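Local coordinates for GDSL-like Lipase/Acylhydrolase family protein (PDB 4K7J), which probably removes O-linked acetyl groups from peptidoglycan, as an SGNH-family esterase that works through a catalytic triad, at residues 232-238 and 272-277; 53-59 and 240-246; 121-125 and 213-217; 149-155 and 175-181. All coordinates share one frame; numbering follows the deposited sequence.

Interaction 1 of 4, residues 232-238 and 272-277; sequences MNDLAQT and QIRDSL
Met232 turns CG away from its own carbonyl carbon (chi1 -66°) and bends again at chi2, which carries its sulfur and methyl across to Gln272. There Met232 CE lies 3.6 Å from Gln272 CB and 3.5 Å from Gln272 OE1, the two side chains crossing at about a right angle. One turn on, Leu235 holds CG anti to its backbone N (chi1 178°) and spreads its two methyls: CD2 meets Ile273 CG1 at 3.8 Å, while CG and CD1 rest on CD1 of Leu277, with Leu235 CG to Leu277 CD1 at 3.7 Å. No hydrogen bond links the segments. Ser276 OG, which sits 3.2 Å from Met232 CB, instead turns back to bond Gln272 O in its own helix, reaching that carbonyl from the face opposite Ser276 N. This places a hydroxyl in the interface with its polar need met locally. Ala236 CB adds a contact to Ser276 O at 3.5 Å. Beneath, Leu235 rests on Leu57, and Ile273 and Leu277 on Leu245 and Val243. Two helix ends whose short axes pass 9.3 Å apart at -50° thus lie over the central strands, an arrangement belonging to the alpha/beta fold of SGNH hydrolases.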
loop_
_atom_site.group_PDB
_atom_site.type_symbol
_atom_site.label_atom_id
_atom_site.label_comp_id
_atom_site.label_asym_id
_atom_site.label_seq_id
_atom_site.Cartn_x
_atom_site.Cartn_y
_atom_site.Cartn_z
ATOM N N MET A 232 3.961 -8.009 -11.884
ATOM C CA MET A 232 5.283 -7.434 -11.582
ATOM C C MET A 232 5.678 -6.309 -12.547
ATOM O O MET A 232 6.405 -5.389 -12.174
ATOM C CB MET A 232 6.358 -8.525 -11.548
ATOM C CG MET A 232 6.170 -9.531 -10.392
ATOM S SD MET A 232 6.137 -8.725 -8.770
ATOM C CE MET A 232 5.768 -10.128 -7.713
ATOM N N ASN A 233 5.201 -6.373 -13.786
ATOM C CA ASN A 233 5.387 -5.242 -14.696
ATOM C C ASN A 233 4.577 -4.024 -14.253
ATOM O O ASN A 233 5.019 -2.882 -14.432
ATOM C CB ASN A 233 5.065 -5.617 -16.147
ATOM C CG ASN A 233 5.917 -6.772 -16.655
ATOM O OD1 ASN A 233 7.013 -7.026 -16.150
ATOM N ND2 ASN A 233 5.405 -7.488 -17.645
ATOM N N ASP A 234 3.403 -4.257 -13.662
ATOM C CA ASP A 234 2.665 -3.160 -13.026
ATOM C C ASP A 234 3.476 -2.585 -11.844
ATOM O O ASP A 234 3.545 -1.372 -11.654
ATOM C CB ASP A 234 1.278 -3.614 -12.525
ATOM C CG ASP A 234 0.364 -4.127 -13.641
ATOM O OD1 ASP A 234 0.546 -3.751 -14.825
ATOM O OD2 ASP A 234 -0.563 -4.915 -13.320
ATOM N N LEU A 235 4.076 -3.457 -11.040
ATOM C CA LEU A 235 4.893 -3.000 -9.912
ATOM C C LEU A 235 6.087 -2.159 -10.387
ATOM O O LEU A 235 6.387 -1.097 -9.823
ATOM C CB LEU A 235 5.387 -4.191 -9.085
ATOM C CG LEU A 235 6.288 -3.823 -7.904
ATOM C CD1 LEU A 235 5.568 -2.944 -6.908
ATOM C CD2 LEU A 235 6.838 -5.059 -7.237
ATOM N N ALA A 236 6.760 -2.643 -11.429
ATOM C CA ALA A 236 7.861 -1.906 -12.038
ATOM C C ALA A 236 7.441 -0.481 -12.392
ATOM O O ALA A 236 8.240 0.442 -12.300
ATOM C CB ALA A 236 8.383 -2.645 -13.289
ATOM N N GLN A 237 6.175 -0.297 -12.761
ATOM C CA GLN A 237 5.726 1.002 -13.251
ATOM C C GLN A 237 5.127 1.895 -12.181
ATOM O O GLN A 237 4.644 2.966 -12.508
ATOM C CB GLN A 237 4.712 0.835 -14.392
ATOM C CG GLN A 237 5.304 0.250 -15.647
ATOM C CD GLN A 237 4.267 0.021 -16.716
ATOM O OE1 GLN A 237 4.010 0.894 -17.543
ATOM N NE2 GLN A 237 3.657 -1.159 -16.705
ATOM N N THR A 238 5.138 1.460 -10.920
ATOM C CA THR A 238 4.634 2.303 -9.825
ATOM C C THR A 238 5.659 3.368 -9.478
ATOM O O THR A 238 5.320 4.423 -8.929
ATOM C CB THR A 238 4.371 1.513 -8.522
ATOM O OG1 THR A 238 5.564 0.829 -8.121
ATOM C CG2 THR A 238 3.245 0.510 -8.693
ATOM N N GLN A 272 11.078 -11.461 -6.601
ATOM C CA GLN A 272 10.399 -10.837 -7.722
ATOM C C GLN A 272 10.277 -9.323 -7.610
ATOM O O GLN A 272 10.451 -8.610 -8.605
ATOM C CB GLN A 272 9.057 -11.510 -7.964
ATOM C CG GLN A 272 9.246 -12.907 -8.529
ATOM C CD GLN A 272 7.972 -13.708 -8.551
ATOM O OE1 GLN A 272 6.907 -13.195 -8.890
ATOM N NE2 GLN A 272 8.070 -14.979 -8.179
ATOM N N ILE A 273 10.007 -8.829 -6.404
ATOM C CA ILE A 273 9.984 -7.391 -6.175
ATOM C C ILE A 273 11.345 -6.769 -6.498
ATOM O O ILE A 273 11.426 -5.725 -7.149
ATOM C CB ILE A 273 9.584 -7.048 -4.708
ATOM C CG1 ILE A 273 8.106 -7.381 -4.460
ATOM C CG2 ILE A 273 9.870 -5.587 -4.407
ATOM C CD1 ILE A 273 7.706 -7.390 -2.972
ATOM N N ARG A 274 12.415 -7.423 -6.056
ATOM C CA ARG A 274 13.771 -6.923 -6.307
ATOM C C ARG A 274 14.115 -6.921 -7.789
ATOM O O ARG A 274 14.697 -5.965 -8.284
ATOM C CB ARG A 274 14.810 -7.735 -5.537
ATOM C CG ARG A 274 14.729 -7.570 -4.033
ATOM C CD ARG A 274 16.038 -7.982 -3.378
ATOM N NE ARG A 274 16.007 -7.775 -1.931
ATOM C CZ ARG A 274 16.042 -6.577 -1.358
ATOM N NH1 ARG A 274 16.099 -5.486 -2.117
ATOM N NH2 ARG A 274 16.018 -6.460 -0.030
ATOM N N ASP A 275 13.743 -7.986 -8.494
ATOM C CA ASP A 275 13.931 -8.037 -9.948
ATOM C C ASP A 275 13.165 -6.909 -10.627
ATOM O O ASP A 275 13.675 -6.274 -11.550
ATOM C CB ASP A 275 13.454 -9.375 -10.536
ATOM C CG ASP A 275 14.269 -10.571 -10.054
ATOM O OD1 ASP A 275 15.318 -10.381 -9.393
ATOM O OD2 ASP A 275 13.852 -11.714 -10.353
ATOM N N SER A 276 11.940 -6.657 -10.165
ATOM C CA SER A 276 11.065 -5.690 -10.826
ATOM C C SER A 276 11.419 -4.250 -10.489
ATOM O O SER A 276 11.217 -3.353 -11.307
ATOM C CB SER A 276 9.589 -5.960 -10.497
ATOM O OG SER A 276 9.226 -7.269 -10.895
ATOM N N LEU A 277 11.940 -4.029 -9.288
ATOM C CA LEU A 277 12.351 -2.691 -8.858
ATOM C C LEU A 277 13.723 -2.775 -8.178
ATOM O O LEU A 277 13.814 -2.814 -6.946
ATOM C CB LEU A 277 11.321 -2.091 -7.894
ATOM C CG LEU A 277 9.933 -1.671 -8.389
ATOM C CD1 LEU A 277 9.034 -1.396 -7.189
ATOM C CD2 LEU A 277 10.039 -0.435 -9.269
#

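Interaction 2 of 4, residues 53-59 and 240-246; sequences TFRILQI and ADLVILS
Segments 53-59 and 240-246 meet as neighbouring parallel strands in the central sheet of the SGNH alpha/beta fold, Ile56 pairing with Leu242 and Ile59 with Leu245. Regular bonds join them from Leu57 N to Leu242 O through to Ser246 N to Ile59 O. At the entrance the pattern is modified: Arg55 O accepts from both Asp241 N (2.6 Å) and Leu242 N (3.1 Å), and Asp241 returns a side-chain bond. Its CG stands beside its own backbone N (chi1 -62°), which swings OD2 to Arg55 N; Arg55 N to Asp241 OD2 measures 3.0 Å, on the anti side of that oxygen. Lys42 also forms a salt bridge with OD2, whereas the Arg55 guanidinium pairs with Glu203. Phe54, with CG anti to its backbone N (chi1 -173°), folds its ring back over this corner, and Asp241 CB sits above one face, 3.8 Å from the centroid.

On the face bearing Ile56, Gln58 and Ile244, Ile56 CG2 touches Ile244 CD1 at 3.8 Å, under cover of helix 68-81. Gln58 extends beyond CG and crosses Ile244; its NE2 bonds Thr64. On the other face, Leu57 CB packs on Ala240 CB at 3.9 Å. Gln58 OE1, buried without a polar partner in the model, lies 3.6 Å from Ile244 CG2.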
loop_
_atom_site.group_PDB
_atom_site.type_symbol
_atom_site.label_atom_id
_atom_site.label_comp_id
_atom_site.label_asym_id
_atom_site.label_seq_id
_atom_site.Cartn_x
_atom_site.Cartn_y
_atom_site.Cartn_z
ATOM N N THR A 53 10.772 12.769 -6.484
ATOM C CA THR A 53 9.682 12.197 -5.698
ATOM C C THR A 53 10.102 10.851 -5.130
ATOM O O THR A 53 10.451 9.938 -5.879
ATOM C CB THR A 53 8.398 12.007 -6.526
ATOM O OG1 THR A 53 7.885 13.285 -6.918
ATOM C CG2 THR A 53 7.327 11.274 -5.701
ATOM N N PHE A 54 10.063 10.726 -3.805
ATOM C CA PHE A 54 10.374 9.454 -3.175
ATOM C C PHE A 54 9.060 8.739 -2.884
ATOM O O PHE A 54 8.241 9.223 -2.101
ATOM C CB PHE A 54 11.187 9.650 -1.896
ATOM C CG PHE A 54 11.679 8.367 -1.291
ATOM C CD1 PHE A 54 10.873 7.635 -0.427
ATOM C CD2 PHE A 54 12.952 7.890 -1.585
ATOM C CE1 PHE A 54 11.328 6.445 0.131
ATOM C CE2 PHE A 54 13.418 6.704 -1.032
ATOM C CZ PHE A 54 12.600 5.977 -0.173
ATOM N N ARG A 55 8.881 7.577 -3.509
ATOM C CA ARG A 55 7.586 6.899 -3.516
ATOM C C ARG A 55 7.578 5.683 -2.601
ATOM O O ARG A 55 8.278 4.697 -2.852
ATOM C CB ARG A 55 7.208 6.482 -4.944
ATOM C CG ARG A 55 6.999 7.650 -5.902
ATOM C CD ARG A 55 6.819 7.176 -7.343
ATOM N NE ARG A 55 6.852 8.307 -8.267
ATOM C CZ ARG A 55 7.950 8.736 -8.880
ATOM N NH1 ARG A 55 9.106 8.121 -8.684
ATOM N NH2 ARG A 55 7.889 9.773 -9.699
ATOM N N ILE A 56 6.784 5.776 -1.539
ATOM C CA ILE A 56 6.593 4.680 -0.594
ATOM C C ILE A 56 5.274 3.989 -0.927
ATOM O O ILE A 56 4.235 4.647 -1.017
ATOM C CB ILE A 56 6.530 5.220 0.863
ATOM C CG1 ILE A 56 7.875 5.810 1.277
ATOM C CG2 ILE A 56 6.125 4.120 1.851
ATOM C CD1 ILE A 56 7.825 6.526 2.642
ATOM N N LEU A 57 5.315 2.670 -1.118
ATOM C CA LEU A 57 4.125 1.903 -1.496
ATOM C C LEU A 57 3.821 0.789 -0.487
ATOM O O LEU A 57 4.574 -0.176 -0.372
ATOM C CB LEU A 57 4.317 1.286 -2.887
ATOM C CG LEU A 57 3.241 0.330 -3.404
ATOM C CD1 LEU A 57 1.899 1.055 -3.475
ATOM C CD2 LEU A 57 3.638 -0.237 -4.792
ATOM N N GLN A 58 2.707 0.906 0.228
ATOM C CA GLN A 58 2.350 -0.126 1.188
ATOM C C GLN A 58 1.251 -1.044 0.658
ATOM O O GLN A 58 0.133 -0.604 0.350
ATOM C CB GLN A 58 1.927 0.483 2.533
ATOM C CG GLN A 58 1.571 -0.597 3.558
ATOM C CD GLN A 58 1.622 -0.098 4.983
ATOM O OE1 GLN A 58 2.507 0.682 5.348
ATOM N NE2 GLN A 58 0.671 -0.544 5.804
ATOM N N ILE A 59 1.580 -2.325 0.563
ATOM C CA ILE A 59 0.665 -3.322 0.040
ATOM C C ILE A 59 0.363 -4.282 1.169
ATOM O O ILE A 59 1.285 -4.819 1.781
ATOM C CB ILE A 59 1.293 -4.086 -1.143
ATOM C CG1 ILE A 59 1.963 -3.102 -2.109
ATOM C CG2 ILE A 59 0.233 -4.973 -1.860
ATOM C CD1 ILE A 59 2.835 -3.766 -3.176
ATOM N N ALA A 240 7.847 2.901 -7.221
ATOM C CA ALA A 240 8.075 2.780 -5.775
ATOM C C ALA A 240 9.559 2.728 -5.424
ATOM O O ALA A 240 10.320 1.955 -6.004
ATOM C CB ALA A 240 7.370 1.553 -5.218
ATOM N N ASP A 241 9.958 3.538 -4.452
ATOM C CA ASP A 241 11.338 3.537 -3.986
ATOM C C ASP A 241 11.480 2.763 -2.686
ATOM O O ASP A 241 12.585 2.378 -2.299
ATOM C CB ASP A 241 11.825 4.978 -3.815
ATOM C CG ASP A 241 11.817 5.736 -5.126
ATOM O OD1 ASP A 241 12.382 5.221 -6.118
ATOM O OD2 ASP A 241 11.206 6.812 -5.177
ATOM N N LEU A 242 10.354 2.548 -2.012
ATOM C CA LEU A 242 10.303 1.686 -0.830
ATOM C C LEU A 242 8.984 0.919 -0.862
ATOM O O LEU A 242 7.920 1.525 -0.933
ATOM C CB LEU A 242 10.408 2.517 0.463
ATOM C CG LEU A 242 10.161 1.779 1.789
ATOM C CD1 LEU A 242 11.199 0.671 2.049
ATOM C CD2 LEU A 242 10.113 2.746 2.969
ATOM N N VAL A 243 9.058 -0.405 -0.836
ATOM C CA VAL A 243 7.863 -1.240 -0.844
ATOM C C VAL A 243 7.646 -1.797 0.554
ATOM O O VAL A 243 8.515 -2.487 1.097
ATOM C CB VAL A 243 8.004 -2.417 -1.823
ATOM C CG1 VAL A 243 6.779 -3.358 -1.734
ATOM C CG2 VAL A 243 8.201 -1.910 -3.239
ATOM N N ILE A 244 6.499 -1.488 1.143
ATOM C CA ILE A 244 6.157 -2.023 2.451
ATOM C C ILE A 244 5.139 -3.131 2.281
ATOM O O ILE A 244 4.053 -2.921 1.711
ATOM C CB ILE A 244 5.567 -0.942 3.385
ATOM C CG1 ILE A 244 6.530 0.238 3.502
ATOM C CG2 ILE A 244 5.238 -1.538 4.755
ATOM C CD1 ILE A 244 6.075 1.345 4.469
ATOM N N LEU A 245 5.491 -4.315 2.762
ATOM C CA LEU A 245 4.567 -5.446 2.756
ATOM C C LEU A 245 4.009 -5.619 4.161
ATOM O O LEU A 245 4.756 -5.848 5.122
ATOM C CB LEU A 245 5.288 -6.723 2.321
ATOM C CG LEU A 245 5.930 -6.701 0.938
ATOM C CD1 LEU A 245 6.819 -7.928 0.754
ATOM C CD2 LEU A 245 4.879 -6.624 -0.173
ATOM N N SER A 246 2.697 -5.487 4.294
ATOM C CA SER A 246 2.071 -5.590 5.611
ATOM C C SER A 246 0.967 -6.648 5.605
ATOM O O SER A 246 -0.196 -6.343 5.367
ATOM C CB SER A 246 1.534 -4.216 6.060
ATOM O OG SER A 246 0.887 -4.293 7.324
#

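Interaction 3 of 4, residues 121-125 and 213-217; sequences PLGGI and AMGIN
Met214 drives its extended side chain at the turn formed by residues 121-125, and its sulfur shares the close-packed part of this contact with a methyl of Ile216. Met214 SD lies 3.8 Å from Leu122 CD2 and also 3.8 Å from Gly123 CA. The Leu122 and Met214 side chains cross at about a right angle, with CG of Leu122 held anti to its backbone N (chi1 -177°) so that a methyl can reach the sulfur. Pro121 to Gly124 is a type II beta turn, closed by Gly124 N to Pro121 O; Gly123 adopts a positive phi of 111° in it, and its bare CA leaves room for SD.

Further along, Ile216 CD1 touches Ile125 CG1 at 3.8 Å as the two side chains slide past each other in opposite directions. Ile216 CD1 also lies 3.5 Å from Gly123 O.

By contrast, the backbones stay apart and two waters bridge the join. No direct hydrogen bond crosses it. One water lies within bonding distance of Gly123 O (2.7 Å) and Gly215 O, the other of Gly123 O and Met214 O (2.9 Å). Gln97 also bonds Gly215 O, and Leu122 N is held by Asp234. The chemistry therefore implies a mixed joint between the turn and the edge strand 208-215: sulfur and methyl groups pack directly, while water mediates the polar part, linking Gly123 O to strand carbonyls that also have protein donors.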
loop_
_atom_site.group_PDB
_atom_site.type_symbol
_atom_site.label_atom_id
_atom_site.label_comp_id
_atom_site.label_asym_id
_atom_site.label_seq_id
_atom_site.Cartn_x
_atom_site.Cartn_y
_atom_site.Cartn_z
ATOM N N PRO A 121 -4.986 -5.615 -12.112
ATOM C CA PRO A 121 -3.615 -5.100 -12.107
ATOM C C PRO A 121 -3.106 -5.138 -10.671
ATOM O O PRO A 121 -3.898 -5.436 -9.771
ATOM C CB PRO A 121 -3.790 -3.650 -12.568
ATOM C CG PRO A 121 -5.135 -3.259 -12.022
ATOM C CD PRO A 121 -5.980 -4.533 -12.021
ATOM N N LEU A 122 -1.823 -4.854 -10.463
ATOM C CA LEU A 122 -1.241 -4.853 -9.121
ATOM C C LEU A 122 -2.132 -4.110 -8.131
ATOM O O LEU A 122 -2.586 -3.011 -8.432
ATOM C CB LEU A 122 0.148 -4.204 -9.132
ATOM C CG LEU A 122 0.797 -4.254 -7.749
ATOM C CD1 LEU A 122 1.481 -5.579 -7.558
ATOM C CD2 LEU A 122 1.757 -3.087 -7.543
ATOM N N GLY A 123 -2.417 -4.730 -6.979
ATOM C CA GLY A 123 -3.227 -4.098 -5.942
ATOM C C GLY A 123 -4.591 -4.753 -5.758
ATOM O O GLY A 123 -5.251 -4.593 -4.716
ATOM N N GLY A 124 -5.028 -5.467 -6.793
ATOM C CA GLY A 124 -6.261 -6.227 -6.748
ATOM C C GLY A 124 -7.548 -5.416 -6.825
ATOM O O GLY A 124 -8.612 -5.906 -6.445
ATOM N N ILE A 125 -7.467 -4.189 -7.332
ATOM C CA ILE A 125 -8.651 -3.343 -7.461
ATOM C C ILE A 125 -8.783 -2.816 -8.882
ATOM O O ILE A 125 -7.808 -2.347 -9.475
ATOM C CB ILE A 125 -8.594 -2.156 -6.471
ATOM C CG1 ILE A 125 -8.518 -2.678 -5.036
ATOM C CG2 ILE A 125 -9.795 -1.206 -6.657
ATOM C CD1 ILE A 125 -8.428 -1.609 -4.000
ATOM N N ALA A 213 -1.399 3.458 -0.542
ATOM C CA ALA A 213 -1.917 2.304 0.194
ATOM C C ALA A 213 -2.627 1.341 -0.737
ATOM O O ALA A 213 -3.631 1.703 -1.339
ATOM C CB ALA A 213 -2.878 2.773 1.295
ATOM N N MET A 214 -2.101 0.126 -0.867
ATOM C CA MET A 214 -2.739 -0.907 -1.671
ATOM C C MET A 214 -3.161 -2.045 -0.766
ATOM O O MET A 214 -2.499 -3.086 -0.721
ATOM C CB MET A 214 -1.787 -1.469 -2.738
ATOM C CG MET A 214 -1.445 -0.521 -3.846
ATOM S SD MET A 214 -0.685 -1.365 -5.246
ATOM C CE MET A 214 -0.763 -0.012 -6.411
ATOM N N GLY A 215 -4.257 -1.839 -0.046
ATOM C CA GLY A 215 -4.782 -2.842 0.858
ATOM C C GLY A 215 -6.020 -3.542 0.344
ATOM O O GLY A 215 -6.799 -2.978 -0.425
ATOM N N ILE A 216 -6.197 -4.786 0.786
ATOM C CA ILE A 216 -7.383 -5.569 0.482
ATOM C C ILE A 216 -7.840 -6.259 1.760
ATOM O O ILE A 216 -7.091 -7.055 2.321
ATOM C CB ILE A 216 -7.080 -6.681 -0.538
ATOM C CG1 ILE A 216 -6.706 -6.109 -1.911
ATOM C CG2 ILE A 216 -8.294 -7.601 -0.665
ATOM C CD1 ILE A 216 -7.926 -5.673 -2.733
ATOM N N ASN A 217 -9.050 -5.952 2.224
ATOM C CA ASN A 217 -9.583 -6.565 3.442
ATOM C C ASN A 217 -9.463 -8.085 3.402
ATOM O O ASN A 217 -9.902 -8.719 2.439
ATOM C CB ASN A 217 -11.045 -6.171 3.652
ATOM C CG ASN A 217 -11.212 -4.724 4.097
ATOM O OD1 ASN A 217 -10.260 -4.074 4.501
ATOM N ND2 ASN A 217 -12.437 -4.230 4.049
HETATM O O HOH W 1 -5.284 -2.499 -2.943
HETATM O O HOH W 2 -3.331 -5.143 -2.633
#

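Interaction 4 of 4, residues 149-155 and 175-181; sequences VSLFAKP and GWQVLDT
Backbone bonds between Val149 and Thr181, and between Leu151 and Leu179, run both ways and define two antiparallel hydrogen-bonded pairs; Leu151 N to Leu179 O and Leu179 N to Leu151 O both measure 2.9 Å. Ala153 and Gln177 form the third, in which Gln177 N to Ala153 O is weak, its N-H...O angle only 133°. Past that point a water bridges the ends, accepting from Gly175 N and donating to Pro155 O.

Among side-chain polar contacts, Ser150 OG donates to Asp180 OD1 at 2.9 Å, on the anti side and 34° out of the carboxylate plane. Lys154 NZ has its salt bridge with Asp119, whose backbone carbonyl accepts from Trp176 NE1.

Two aromatic rings take part. With CG anti to its backbone N (chi1 -176°), Lys154 lays its aliphatic part across the indole of Trp176: Lys154 CB stands over one face, 3.9 Å from the centroid of the five-membered ring. Phe152 C meets the Trp176 edge in plane. Val178 CG2 makes a CH-pi contact over one face of the Phe152 ring, 4.1 Å from its centroid.

Apolar packing marks the other face, where Ala153 CB touches Leu179 CD1 at 3.7 Å, with Leu151 beside them. Strand 177-183 is the outer strand of one antiparallel sheet and 147-155 the next one in; their Leu151 and Leu179 face packs on strands 167-170 and 187-191 of the other sheet, as in a beta sandwich.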
loop_
_atom_site.group_PDB
_atom_site.type_symbol
_atom_site.label_atom_id
_atom_site.label_comp_id
_atom_site.label_asym_id
_atom_site.label_seq_id
_atom_site.Cartn_x
_atom_site.Cartn_y
_atom_site.Cartn_z
ATOM N N VAL A 149 -0.189 13.031 -13.508
ATOM C CA VAL A 149 -1.224 12.022 -13.357
ATOM C C VAL A 149 -0.897 10.823 -14.223
ATOM O O VAL A 149 -0.615 10.960 -15.416
ATOM C CB VAL A 149 -2.614 12.573 -13.731
ATOM C CG1 VAL A 149 -3.684 11.478 -13.609
ATOM C CG2 VAL A 149 -2.951 13.748 -12.844
ATOM N N SER A 150 -0.923 9.647 -13.606
ATOM C CA SER A 150 -0.795 8.393 -14.321
ATOM C C SER A 150 -1.971 7.497 -13.914
ATOM O O SER A 150 -2.458 7.586 -12.779
ATOM C CB SER A 150 0.538 7.723 -13.976
ATOM O OG SER A 150 1.636 8.428 -14.530
ATOM N N LEU A 151 -2.446 6.649 -14.825
ATOM C CA LEU A 151 -3.541 5.742 -14.483
ATOM C C LEU A 151 -3.278 4.356 -15.021
ATOM O O LEU A 151 -2.979 4.204 -16.208
ATOM C CB LEU A 151 -4.870 6.193 -15.100
ATOM C CG LEU A 151 -5.374 7.626 -15.205
ATOM C CD1 LEU A 151 -4.575 8.432 -16.225
ATOM C CD2 LEU A 151 -6.832 7.559 -15.607
ATOM N N PHE A 152 -3.444 3.332 -14.192
ATOM C CA PHE A 152 -3.553 1.994 -14.763
ATOM C C PHE A 152 -4.894 1.919 -15.479
ATOM O O PHE A 152 -5.915 2.316 -14.924
ATOM C CB PHE A 152 -3.459 0.903 -13.693
ATOM C CG PHE A 152 -2.065 0.682 -13.167
ATOM C CD1 PHE A 152 -1.211 -0.217 -13.788
ATOM C CD2 PHE A 152 -1.610 1.374 -12.053
ATOM C CE1 PHE A 152 0.074 -0.428 -13.305
ATOM C CE2 PHE A 152 -0.321 1.162 -11.557
ATOM C CZ PHE A 152 0.517 0.255 -12.192
ATOM N N ALA A 153 -4.902 1.413 -16.705
ATOM C CA ALA A 153 -6.121 1.439 -17.513
ATOM C C ALA A 153 -6.129 0.352 -18.569
ATOM O O ALA A 153 -5.097 0.053 -19.162
ATOM C CB ALA A 153 -6.288 2.810 -18.173
ATOM N N LYS A 154 -7.292 -0.246 -18.796
ATOM C CA LYS A 154 -7.454 -1.204 -19.876
ATOM C C LYS A 154 -8.692 -0.886 -20.701
ATOM O O LYS A 154 -9.816 -0.996 -20.216
ATOM C CB LYS A 154 -7.554 -2.632 -19.346
ATOM C CG LYS A 154 -7.632 -3.659 -20.471
ATOM C CD LYS A 154 -7.652 -5.091 -19.949
ATOM C CE LYS A 154 -8.935 -5.399 -19.218
ATOM N NZ LYS A 154 -9.022 -6.866 -18.934
ATOM N N PRO A 155 -8.487 -0.502 -21.964
ATOM C CA PRO A 155 -9.596 -0.122 -22.834
ATOM C C PRO A 155 -10.317 -1.363 -23.346
ATOM O O PRO A 155 -9.708 -2.425 -23.468
ATOM C CB PRO A 155 -8.881 0.551 -24.006
ATOM C CG PRO A 155 -7.613 -0.220 -24.131
ATOM C CD PRO A 155 -7.202 -0.518 -22.689
ATOM N N GLY A 175 -5.135 -4.119 -23.703
ATOM C CA GLY A 175 -4.529 -4.647 -22.501
ATOM C C GLY A 175 -4.230 -3.562 -21.476
ATOM O O GLY A 175 -4.247 -2.374 -21.792
ATOM N N TRP A 176 -3.964 -3.979 -20.240
ATOM C CA TRP A 176 -3.556 -3.057 -19.190
ATOM C C TRP A 176 -2.298 -2.317 -19.602
ATOM O O TRP A 176 -1.432 -2.875 -20.263
ATOM C CB TRP A 176 -3.277 -3.811 -17.893
ATOM C CG TRP A 176 -4.511 -4.215 -17.185
ATOM C CD1 TRP A 176 -5.076 -5.467 -17.149
ATOM C CD2 TRP A 176 -5.356 -3.368 -16.418
ATOM N NE1 TRP A 176 -6.218 -5.444 -16.393
ATOM C CE2 TRP A 176 -6.417 -4.164 -15.932
ATOM C CE3 TRP A 176 -5.321 -2.012 -16.087
ATOM C CZ2 TRP A 176 -7.436 -3.643 -15.142
ATOM C CZ3 TRP A 176 -6.336 -1.494 -15.289
ATOM C CH2 TRP A 176 -7.377 -2.310 -14.826
ATOM N N GLN A 177 -2.216 -1.064 -19.194
ATOM C CA GLN A 177 -1.096 -0.202 -19.510
ATOM C C GLN A 177 -1.200 0.990 -18.577
ATOM O O GLN A 177 -2.198 1.141 -17.876
ATOM C CB GLN A 177 -1.159 0.240 -20.976
ATOM C CG GLN A 177 -2.415 0.984 -21.376
ATOM C CD GLN A 177 -2.527 1.135 -22.882
ATOM O OE1 GLN A 177 -2.120 2.155 -23.441
ATOM N NE2 GLN A 177 -3.058 0.109 -23.552
ATOM N N VAL A 178 -0.173 1.827 -18.536
ATOM C CA VAL A 178 -0.255 3.041 -17.736
ATOM C C VAL A 178 -0.352 4.242 -18.668
ATOM O O VAL A 178 0.454 4.406 -19.582
ATOM C CB VAL A 178 0.979 3.227 -16.815
ATOM C CG1 VAL A 178 0.850 4.502 -15.995
ATOM C CG2 VAL A 178 1.147 2.027 -15.912
ATOM N N LEU A 179 -1.345 5.082 -18.423
ATOM C CA LEU A 179 -1.534 6.289 -19.193
ATOM C C LEU A 179 -0.892 7.429 -18.420
ATOM O O LEU A 179 -1.145 7.589 -17.236
ATOM C CB LEU A 179 -3.031 6.565 -19.360
ATOM C CG LEU A 179 -3.899 5.423 -19.887
ATOM C CD1 LEU A 179 -5.361 5.904 -20.014
ATOM C CD2 LEU A 179 -3.374 4.933 -21.224
ATOM N N ASP A 180 -0.073 8.226 -19.100
ATOM C CA ASP A 180 0.571 9.382 -18.480
ATOM C C ASP A 180 -0.006 10.693 -19.018
ATOM O O ASP A 180 -0.088 10.896 -20.230
ATOM C CB ASP A 180 2.083 9.357 -18.752
ATOM C CG ASP A 180 2.753 8.093 -18.252
ATOM O OD1 ASP A 180 2.311 7.529 -17.225
ATOM O OD2 ASP A 180 3.746 7.672 -18.877
ATOM N N THR A 181 -0.400 11.587 -18.122
ATOM C CA THR A 181 -0.874 12.896 -18.540
ATOM C C THR A 181 -0.665 13.882 -17.404
ATOM O O THR A 181 -0.008 13.561 -16.415
ATOM C CB THR A 181 -2.364 12.866 -19.005
ATOM O OG1 THR A 181 -2.704 14.110 -19.633
ATOM C CG2 THR A 181 -3.308 12.599 -17.835
HETATM O O HOH W 3 -7.830 -4.270 -24.126
#

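From the N terminus, strand 53-59 comes first, and interaction 2 closes the longest loop when 240-246 joins it in the central sheet. Nested inside that loop, interaction 3 links the turn 121-125 to strand 208-215, the next neighbour of strand 53-60. Interaction 4 nests inside interaction 3 and, in the beta-rich N-terminal family region, pairs the outer strand of one sheet with the next strand in; Pro121 touches Trp176 between them. Interaction 1 opens only after interactions 3 and 4 have closed, and it crosses interaction 2, since their segments alternate along the chain. Helix 231-236 thereby touches all three other contacts, reaching Leu57, Leu122 and Phe152 and bringing together the hydrolase sheet and the beta-rich part.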